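Local coordinates for protein CdiI toxin (Salmonella enterica subsp. enterica serovar Rubislaw str. ATCC 10717, PDB 4ZQU) that neutralises its cognate CdiA toxin, serving as the immunity protein of a bacterial contact-dependent growth inhibition system, at residues B[16-21]-B[111-116]. Residues are numbered along the deposited sequence; the frame is centred on the assembly and turned at random.
Sequences TDFICV and RALFKD
The F18 ring is approached at its edge, close to its own plane, by the CD1 methyl of L113, with CZ of the ring 4.2 Å from that methyl. The backbone N of C20 lies in plane at another part of the rim, while Y105 stacks with the ring. On the helix side, one face of the F114 ring receives the other methyl of L113, CD2, which sits 3.5 Å above the ring plane and is displaced toward the rim. The two branches of one leucine therefore serve two aromatic rings. With CG anti to the backbone N (chi1 172°) the fork reaches to the F18 side, and a chi2 of 65° turns CD1 to the ring; V98 and M102 of helix 87-105 pack against the same side chain. Nearer the surface, T16 OG1 stands 4.3 Å from D116 OD2, too long for a hydrogen bond. The preceding residue, N15, accepts at OD1 from the N of D17, an Asx turn, and from the N of F18; its ND2 makes a weak hydrogen bond to L113 O, tying turn to helix backbone. The example illustrates how a short helix, 110-115, can be joined to the connection between antiparallel strands 8-14 and 19-26 by a slender contact: a buried methyl-to-ring-edge touch beside an exposed polar margin, implying cohesion between 16-21 and 111-116 themselves that is mainly apolar and weakly directional.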
loop_
_atom_site.group_PDB
_atom_site.type_symbol
_atom_site.label_atom_id
_atom_site.label_comp_id
_atom_site.label_asym_id
_atom_site.label_seq_id
_atom_site.Cartn_x
_atom_site.Cartn_y
_atom_site.Cartn_z
ATOM N N THR B 16 -17.033 6.161 -14.794
ATOM C CA THR B 16 -17.915 6.219 -15.952
ATOM C C THR B 16 -17.297 7.047 -17.076
ATOM O O THR B 16 -17.452 6.731 -18.258
ATOM C CB THR B 16 -19.292 6.811 -15.578
ATOM O OG1 THR B 16 -19.901 6.003 -14.563
ATOM C CG2 THR B 16 -20.212 6.861 -16.791
ATOM N N ASP B 17 -16.568 8.088 -16.697
ATOM C CA ASP B 17 -16.134 9.107 -17.645
ATOM C C ASP B 17 -14.794 8.823 -18.319
ATOM O O ASP B 17 -14.534 9.333 -19.408
ATOM C CB ASP B 17 -16.069 10.462 -16.941
ATOM C CG ASP B 17 -17.339 10.779 -16.175
ATOM O OD1 ASP B 17 -18.374 11.047 -16.822
ATOM O OD2 ASP B 17 -17.305 10.752 -14.927
ATOM N N PHE B 18 -13.940 8.021 -17.686
ATOM C CA PHE B 18 -12.614 7.773 -18.247
ATOM C C PHE B 18 -11.922 6.510 -17.750
ATOM O O PHE B 18 -12.356 5.871 -16.791
ATOM C CB PHE B 18 -11.701 8.978 -17.975
ATOM C CG PHE B 18 -11.385 9.197 -16.513
ATOM C CD1 PHE B 18 -10.310 8.558 -15.910
ATOM C CD2 PHE B 18 -12.162 10.054 -15.746
ATOM C CE1 PHE B 18 -10.022 8.764 -14.573
ATOM C CE2 PHE B 18 -11.875 10.264 -14.408
ATOM C CZ PHE B 18 -10.805 9.617 -13.822
ATOM N N ILE B 19 -10.832 6.168 -18.431
ATOM C CA ILE B 19 -9.893 5.151 -17.980
ATOM C C ILE B 19 -8.513 5.789 -17.844
ATOM O O ILE B 19 -8.023 6.423 -18.780
ATOM C CB ILE B 19 -9.817 3.964 -18.950
ATOM C CG1 ILE B 19 -11.177 3.276 -19.058
ATOM C CG2 ILE B 19 -8.751 2.977 -18.500
ATOM C CD1 ILE B 19 -11.161 2.057 -19.949
ATOM N N CYS B 20 -7.890 5.626 -16.681
ATOM C CA CYS B 20 -6.635 6.312 -16.390
ATOM C C CYS B 20 -5.503 5.349 -16.058
ATOM O O CYS B 20 -5.563 4.631 -15.062
ATOM C CB CYS B 20 -6.831 7.292 -15.232
ATOM S SG CYS B 20 -5.392 8.320 -14.870
ATOM N N VAL B 21 -4.463 5.351 -16.889
ATOM C CA VAL B 21 -3.298 4.502 -16.661
ATOM C C VAL B 21 -2.073 5.335 -16.288
ATOM O O VAL B 21 -1.636 6.190 -17.059
ATOM C CB VAL B 21 -2.967 3.648 -17.899
ATOM C CG1 VAL B 21 -1.768 2.756 -17.620
ATOM C CG2 VAL B 21 -4.172 2.816 -18.311
ATOM N N ARG B 111 -15.709 13.445 -3.896
ATOM C CA ARG B 111 -16.552 12.285 -3.643
ATOM C C ARG B 111 -17.213 11.743 -4.908
ATOM O O ARG B 111 -17.495 10.552 -4.984
ATOM C CB ARG B 111 -17.613 12.609 -2.589
ATOM C CG ARG B 111 -17.057 13.224 -1.310
ATOM C CD ARG B 111 -18.131 13.305 -0.232
ATOM N NE ARG B 111 -19.233 12.378 -0.490
ATOM C CZ ARG B 111 -19.413 11.219 0.139
ATOM N NH1 ARG B 111 -18.564 10.823 1.080
ATOM N NH2 ARG B 111 -20.446 10.449 -0.173
ATOM N N ALA B 112 -17.447 12.602 -5.898
ATOM C CA ALA B 112 -18.036 12.153 -7.159
ATOM C C ALA B 112 -16.963 11.597 -8.089
ATOM O O ALA B 112 -17.253 10.778 -8.961
ATOM C CB ALA B 112 -18.794 13.287 -7.839
ATOM N N LEU B 113 -15.727 12.051 -7.903
ATOM C CA LEU B 113 -14.588 11.533 -8.658
ATOM C C LEU B 113 -14.369 10.050 -8.373
ATOM O O LEU B 113 -14.300 9.232 -9.290
ATOM C CB LEU B 113 -13.314 12.319 -8.327
ATOM C CG LEU B 113 -11.998 11.769 -8.890
ATOM C CD1 LEU B 113 -11.980 11.821 -10.409
ATOM C CD2 LEU B 113 -10.804 12.520 -8.320
ATOM N N PHE B 114 -14.276 9.714 -7.091
ATOM C CA PHE B 114 -13.935 8.363 -6.671
ATOM C C PHE B 114 -15.149 7.454 -6.515
ATOM O O PHE B 114 -14.997 6.238 -6.422
ATOM C CB PHE B 114 -13.162 8.406 -5.352
ATOM C CG PHE B 114 -11.834 9.101 -5.449
ATOM C CD1 PHE B 114 -10.744 8.459 -6.013
ATOM C CD2 PHE B 114 -11.675 10.393 -4.973
ATOM C CE1 PHE B 114 -9.521 9.095 -6.105
ATOM C CE2 PHE B 114 -10.453 11.035 -5.063
ATOM C CZ PHE B 114 -9.376 10.386 -5.628
ATOM N N LYS B 115 -16.341 8.044 -6.490
ATOM C CA LYS B 115 -17.574 7.306 -6.209
ATOM C C LYS B 115 -17.727 6.043 -7.049
ATOM O O LYS B 115 -18.015 4.968 -6.522
ATOM C CB LYS B 115 -18.794 8.203 -6.427
ATOM C CG LYS B 115 -20.115 7.537 -6.098
ATOM C CD LYS B 115 -21.260 8.528 -6.159
ATOM C CE LYS B 115 -21.311 9.215 -7.510
ATOM N NZ LYS B 115 -22.402 10.222 -7.579
ATOM N N ASP B 116 -17.534 6.171 -8.357
ATOM C CA ASP B 116 -17.713 5.034 -9.248
ATOM C C ASP B 116 -16.385 4.572 -9.834
ATOM O O ASP B 116 -16.319 4.141 -10.984
ATOM C CB ASP B 116 -18.696 5.387 -10.364
ATOM C CG ASP B 116 -20.096 5.645 -9.838
ATOM O OD1 ASP B 116 -20.460 5.034 -8.814
ATOM O OD2 ASP B 116 -20.827 6.467 -10.432
#